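Glycosyltransferase (Streptomyces viridochromogenes, PDB 2IUY) probably transfers a sugar from a nucleotide-activated donor during avilamycin A biosynthesis, as a retaining glycosyltransferase of family GT4. Local coordinates at residues A20-V24 with P25-Y29; N38-D41 with G42-L46; V322-A325 with E326-V329. One frame throughout, in Å; residues are numbered along the deposited sequence.

Contact 1 (A20-V24 with P25-Y29); sequences AWISV and PPQGY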
# COMPACT_ATOMS: atom_id res chain seq x y z
N ALA A 20 -2.23 15.03 -16.72
CA ALA A 20 -0.99 14.68 -16.03
C ALA A 20 -1.05 13.25 -15.47
O ALA A 20 -2.12 12.78 -15.11
CB ALA A 20 -0.74 15.65 -14.88
N TRP A 21 0.10 12.60 -15.38
CA TRP A 21 0.23 11.25 -14.81
C TRP A 21 0.46 11.42 -13.32
O TRP A 21 1.11 12.36 -12.90
CB TRP A 21 1.41 10.52 -15.47
CG TRP A 21 1.11 10.22 -16.93
CD1 TRP A 21 1.53 10.94 -18.01
CD2 TRP A 21 0.23 9.22 -17.43
NE1 TRP A 21 0.99 10.43 -19.17
CE2 TRP A 21 0.19 9.37 -18.84
CE3 TRP A 21 -0.52 8.19 -16.84
CZ2 TRP A 21 -0.55 8.52 -19.66
CZ3 TRP A 21 -1.27 7.36 -17.66
CH2 TRP A 21 -1.28 7.53 -19.06
N ILE A 22 -0.09 10.52 -12.53
CA ILE A 22 0.17 10.52 -11.10
C ILE A 22 1.65 10.18 -10.95
O ILE A 22 2.19 9.35 -11.69
CB ILE A 22 -0.75 9.51 -10.36
CG1 ILE A 22 -2.24 9.98 -10.45
CG2 ILE A 22 -0.30 9.33 -8.87
CD1 ILE A 22 -3.28 8.94 -9.93
N SER A 23 2.33 10.84 -10.02
CA SER A 23 3.75 10.60 -9.81
C SER A 23 4.05 9.52 -8.77
O SER A 23 3.15 8.98 -8.09
CB SER A 23 4.48 11.94 -9.49
OG SER A 23 4.13 12.35 -8.15
N VAL A 24 5.32 9.16 -8.66
CA VAL A 24 5.79 8.31 -7.61
C VAL A 24 6.87 9.06 -6.87
O VAL A 24 7.90 9.41 -7.46
CB VAL A 24 6.38 6.98 -8.21
CG1 VAL A 24 7.33 6.25 -7.18
CG2 VAL A 24 5.28 6.07 -8.68
N PRO A 25 6.65 9.35 -5.57
CA PRO A 25 5.46 9.08 -4.80
C PRO A 25 4.35 10.03 -5.25
O PRO A 25 4.62 11.06 -5.89
CB PRO A 25 5.90 9.37 -3.35
CG PRO A 25 6.95 10.36 -3.48
CD PRO A 25 7.65 10.11 -4.78
N PRO A 26 3.08 9.65 -4.98
CA PRO A 26 2.03 10.40 -5.60
C PRO A 26 1.77 11.73 -4.88
O PRO A 26 2.05 11.86 -3.68
CB PRO A 26 0.83 9.47 -5.45
CG PRO A 26 1.08 8.77 -4.17
CD PRO A 26 2.56 8.57 -4.11
N GLN A 27 1.22 12.70 -5.61
CA GLN A 27 0.86 13.99 -5.01
C GLN A 27 -0.35 13.82 -4.05
O GLN A 27 -0.40 14.40 -2.95
CB GLN A 27 0.56 15.01 -6.15
CG GLN A 27 1.55 14.92 -7.37
CD GLN A 27 1.12 13.96 -8.57
OE1 GLN A 27 0.67 12.81 -8.39
NE2 GLN A 27 1.31 14.46 -9.80
N GLY A 28 -1.29 12.98 -4.42
CA GLY A 28 -2.48 12.77 -3.59
C GLY A 28 -2.69 11.31 -3.23
O GLY A 28 -1.76 10.64 -2.74
N TYR A 29 -3.89 10.79 -3.48
CA TYR A 29 -4.21 9.43 -3.11
C TYR A 29 -3.60 8.44 -4.13
O TYR A 29 -3.65 8.65 -5.34
CB TYR A 29 -5.73 9.23 -2.91
CG TYR A 29 -6.17 7.78 -3.08
CD1 TYR A 29 -6.24 6.89 -1.98
CD2 TYR A 29 -6.48 7.29 -4.35
CE1 TYR A 29 -6.61 5.52 -2.16
CE2 TYR A 29 -6.86 5.96 -4.55
CZ TYR A 29 -6.93 5.07 -3.46
OH TYR A 29 -7.34 3.76 -3.75
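Two torsions bring Ser23 and Gln27 together: Ser23 sets its hydroxyl between its own backbone N and carbonyl carbon (chi1 73°), while the Gln27 chain bends sharply at chi2 (91°) and folds its amide back over the preceding residues. Both belong to a proline-rich turn in the loop that joins strand 5-9 to helix 31-45, the first strand-to-helix connection of the N-terminal domain of this GT-B enzyme. The Val24-Pro25 peptide is cis, and the backbone angles fit a type VIb turn, with the CA atoms of Ser23 and Pro26 only 4.6 Å apart. Pro26 has no N-H to offer Ser23 O, and the hydrogen bonds here come from Ser23 itself. Its OG donates to Pro25 O at 2.6 Å, tilted from the carbonyl plane, and Ser23 N gives a nearly straight bond (173°) to Gln27 OE1 at 3.0 Å, reaching the amide oxygen from well above its plane. Ser23 thus grips Pro25 with its hydroxyl and Gln27, just past the turn, with its main-chain N-H. Pro26 CA adds a CH...O contact to Ser23 O at 3.1 Å. Pro25 and Pro26 both touch Trp34 of helix 31-45, and Val24 N bonds to Ser58 OG. Tyr29, near the end of the loop, binds UDP, which is absent from this model; Gln27 lies close to a MES molecule, probably from the crystallisation liquor. The CG2 methyl of Ile22 lies 3.6 Å from both Pro26 CB and Gln27 OE1.

Contact 2 (N38-D41 with G42-L46); sequences NLMD and GLLEL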
# COMPACT_ATOMS: atom_id res chain seq x y z
N ASN A 38 8.67 3.42 -2.03
CA ASN A 38 9.32 2.82 -0.91
C ASN A 38 10.23 1.66 -1.36
O ASN A 38 11.38 1.51 -0.86
CB ASN A 38 8.28 2.31 0.13
CG ASN A 38 7.67 3.43 0.96
OD1 ASN A 38 8.39 4.18 1.65
ND2 ASN A 38 6.35 3.52 0.95
N LEU A 39 9.71 0.87 -2.29
CA LEU A 39 10.48 -0.18 -2.98
C LEU A 39 11.73 0.38 -3.66
O LEU A 39 12.85 -0.13 -3.49
CB LEU A 39 9.61 -0.99 -3.98
CG LEU A 39 10.42 -2.10 -4.72
CD1 LEU A 39 11.18 -3.02 -3.72
CD2 LEU A 39 9.62 -2.93 -5.68
N MSE A 40 11.51 1.42 -4.45
CA MSE A 40 12.55 2.07 -5.21
C MSE A 40 13.70 2.58 -4.32
O MSE A 40 14.86 2.51 -4.69
CB MSE A 40 11.89 3.23 -5.95
CG MSE A 40 12.81 4.23 -6.56
SE MSE A 40 11.68 5.62 -7.37
CE MSE A 40 11.35 6.72 -5.76
N ASP A 41 13.35 3.15 -3.16
CA ASP A 41 14.32 3.69 -2.20
C ASP A 41 15.19 2.54 -1.71
O ASP A 41 16.40 2.68 -1.61
CB ASP A 41 13.61 4.28 -0.98
CG ASP A 41 12.94 5.60 -1.26
OD1 ASP A 41 13.01 6.10 -2.41
OD2 ASP A 41 12.31 6.12 -0.31
N GLY A 42 14.57 1.41 -1.39
CA GLY A 42 15.33 0.18 -0.98
C GLY A 42 16.36 -0.26 -2.02
O GLY A 42 17.54 -0.47 -1.68
N LEU A 43 15.91 -0.41 -3.27
CA LEU A 43 16.72 -0.88 -4.38
C LEU A 43 17.92 0.05 -4.65
O LEU A 43 18.99 -0.42 -4.87
CB LEU A 43 15.86 -1.00 -5.66
CG LEU A 43 14.82 -2.13 -5.62
CD1 LEU A 43 13.87 -2.01 -6.76
CD2 LEU A 43 15.56 -3.54 -5.57
N LEU A 44 17.67 1.36 -4.67
CA LEU A 44 18.68 2.38 -4.80
C LEU A 44 19.67 2.35 -3.64
O LEU A 44 20.87 2.53 -3.85
CB LEU A 44 18.01 3.76 -4.92
CG LEU A 44 17.19 4.07 -6.20
CD1 LEU A 44 16.42 5.41 -6.03
CD2 LEU A 44 18.09 4.05 -7.48
N GLU A 45 19.18 2.15 -2.41
CA GLU A 45 20.07 2.11 -1.25
C GLU A 45 20.98 0.89 -1.34
O GLU A 45 22.13 0.91 -0.88
CB GLU A 45 19.28 2.03 0.06
CG GLU A 45 19.88 2.84 1.21
CD GLU A 45 18.83 3.16 2.28
OE1 GLU A 45 17.91 3.96 2.01
OE2 GLU A 45 18.95 2.63 3.40
N LEU A 46 20.44 -0.18 -1.92
CA LEU A 46 21.24 -1.41 -2.16
C LEU A 46 22.24 -1.32 -3.29
O LEU A 46 23.00 -2.25 -3.48
CB LEU A 46 20.33 -2.61 -2.41
CG LEU A 46 19.50 -3.05 -1.21
CD1 LEU A 46 18.35 -3.91 -1.64
CD2 LEU A 46 20.37 -3.74 -0.09
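The flat groups that meet between Asn38-Asp41 and Gly42-Leu46 are peptide units, with no aromatic ring among them, and each of four carbonyls receives an N-H from one turn further along the helix. Leu43 N reaches Leu39 O at 3.1 Å, nearly along the C=O axis, whereas the donors to the other three stand tilted from their carbonyl planes: Gly42 N to Asn38 O at 3.2 Å, Leu44 N to Met40 O at 3.0 Å and Glu45 N to Asp41 O at 2.9 Å. Side-chain carbon crowds the same oxygens, Leu44 CG lying 3.2 Å from Met40 O. Two apolar pairs accompany these bonds. The Leu44 chain runs beside that of Met40, modelled as selenomethionine, in the same direction, and its CD1 touches Met40 CG at 3.8 Å. Leu39 has CG anti to its backbone N (chi1 -180°) and slants across Leu43, with its CG 4.0 Å from Leu43 CD1. Both pairs face the sheet: Leu39 and Met40 meet Leu8 of strand 5-9, and Met40, Leu43 and Leu44 meet Val50 of strand 49-53. Leu43 also reaches Val329 and Tyr332 of helix 321-336. The polar groups find partners beyond this turn. Asn38 OD1 accepts from Asp148 N, Glu45 OE1 is hydrogen-bonded to His321, and the carboxylate of the buried Asp41 forms a salt bridge with Arg151, which probably offsets the nearby negative charge of Asp148. A helix with one apolar side laid on two adjacent parallel strands, here 5-9 and 49-53, is characteristic of the beta-alpha-beta crossover that opens the Rossmann-like N-terminal domain of GT-B glycosyltransferases.

Contact 3 (V322-A325 with E326-V329); sequences VTIA and ERYV
Ile324 packing against Tyr328 is a local contact one turn apart along helix 321-336, on the side of the helix turned to the N-terminal domain. The two side chains run alongside each other, Ile324 CG2 touching Tyr328 CE2 at 3.7 Å; with CG2 anti to its backbone N, the isoleucine sends that methyl forward along the helix to the ring. The backbone of the same pair is joined by Tyr328 N to Ile324 O at 3.0 Å, one of four successive i+4 bonds; the others run from Glu326 N to Val322 O, Arg327 N to Thr323 O and Val329 N to Ala325 O. Tyr328 then reaches across to the N-terminal sheet: its OH bonds to Ser110 OG of strand 106-111 and its ring meets His89 of strand 87-90 with the planes at about 50°. A last helix that packs on the first domain, long after the chain has built the second, is a hallmark of the GT-B fold. Arg327 turns toward the loop of Val142 and Pro144; its bend at chi3 (69°) brings NH1 to 4.0 Å from Ile324 CD1, and its NH2 makes a weak hydrogen bond to Val142 O. In the exposed Glu326, chi1 of 75° puts CG between its own N and carbonyl carbon, over the preceding turn, 3.3 Å from Thr323 O. At the far end, Val329 CG2 lies 3.3 Å from Ala325 O.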
# COMPACT_ATOMS: atom_id res chain seq x y z
N VAL A 322 14.73 -1.72 3.02
CA VAL A 322 15.97 -2.39 2.58
C VAL A 322 15.81 -3.89 2.72
O VAL A 322 16.23 -4.66 1.83
CB VAL A 322 17.26 -1.85 3.36
CG1 VAL A 322 18.47 -2.76 3.18
CG2 VAL A 322 17.61 -0.41 2.94
N THR A 323 15.19 -4.32 3.82
CA THR A 323 14.87 -5.73 4.01
C THR A 323 13.95 -6.28 2.91
O THR A 323 14.17 -7.39 2.43
CB THR A 323 14.32 -6.13 5.46
OG1 THR A 323 14.27 -7.56 5.56
CG2 THR A 323 12.90 -5.71 5.66
N ILE A 324 12.91 -5.52 2.57
CA ILE A 324 11.97 -5.92 1.52
C ILE A 324 12.61 -5.84 0.14
O ILE A 324 12.45 -6.74 -0.66
CB ILE A 324 10.71 -5.04 1.53
CG1 ILE A 324 9.95 -5.23 2.85
CG2 ILE A 324 9.80 -5.35 0.27
CD1 ILE A 324 9.65 -6.73 3.19
N ALA A 325 13.35 -4.77 -0.13
CA ALA A 325 14.08 -4.69 -1.39
C ALA A 325 15.04 -5.88 -1.58
O ALA A 325 15.17 -6.38 -2.68
CB ALA A 325 14.82 -3.35 -1.54
N GLU A 326 15.74 -6.29 -0.54
CA GLU A 326 16.70 -7.39 -0.70
C GLU A 326 15.96 -8.70 -0.91
O GLU A 326 16.38 -9.52 -1.66
CB GLU A 326 17.78 -7.41 0.42
CG GLU A 326 17.37 -7.89 1.80
CD GLU A 326 18.45 -7.65 2.89
OE1 GLU A 326 19.55 -7.12 2.54
OE2 GLU A 326 18.19 -7.95 4.09
N ARG A 327 14.78 -8.85 -0.32
CA ARG A 327 13.89 -9.96 -0.66
C ARG A 327 13.49 -10.01 -2.13
O ARG A 327 13.55 -11.07 -2.76
CB ARG A 327 12.66 -10.02 0.29
CG ARG A 327 13.09 -10.55 1.65
CD ARG A 327 12.05 -10.31 2.67
NE ARG A 327 10.85 -11.14 2.44
CZ ARG A 327 9.85 -11.21 3.32
NH1 ARG A 327 9.93 -10.53 4.48
NH2 ARG A 327 8.79 -11.98 3.06
N TYR A 328 13.09 -8.88 -2.68
CA TYR A 328 12.88 -8.83 -4.13
C TYR A 328 14.10 -9.17 -5.00
O TYR A 328 13.95 -9.92 -5.94
CB TYR A 328 12.31 -7.47 -4.55
CG TYR A 328 10.84 -7.40 -4.30
CD1 TYR A 328 9.97 -8.22 -5.02
CD2 TYR A 328 10.30 -6.54 -3.32
CE1 TYR A 328 8.60 -8.14 -4.84
CE2 TYR A 328 8.93 -6.47 -3.11
CZ TYR A 328 8.10 -7.28 -3.89
OH TYR A 328 6.75 -7.26 -3.71
N VAL A 329 15.28 -8.61 -4.67
CA VAL A 329 16.50 -8.91 -5.41
C VAL A 329 16.77 -10.41 -5.42
O VAL A 329 17.17 -10.97 -6.45
CB VAL A 329 17.71 -8.11 -4.86
CG1 VAL A 329 19.05 -8.53 -5.52
CG2 VAL A 329 17.48 -6.59 -5.04

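Overall arrangement
Contacts 2 and 3 lie side by side, their centres 8 Å apart, where helix 321-336 packs on helix 31-45. Ala325 CB sits 3.5 Å from Gly42 C, where the glycine has no side chain to hold the helices apart, and Val322 CG2 touches Glu45 OE2 at 3.4 Å. Contact 1 meets contact 2 more lightly, through Val24 CG1 and Met40 CE at 4.3 Å, and stays about 13 Å from contact 3 at the nearest atoms. Towards the UDP site, empty of UDP in this model, contact 1 supplies Tyr29, Asn38 of contact 2 comes within about 5 Å of Thr256 and Glu260 between side chains, and Ile324 of contact 3 remains about 11 Å from Thr256.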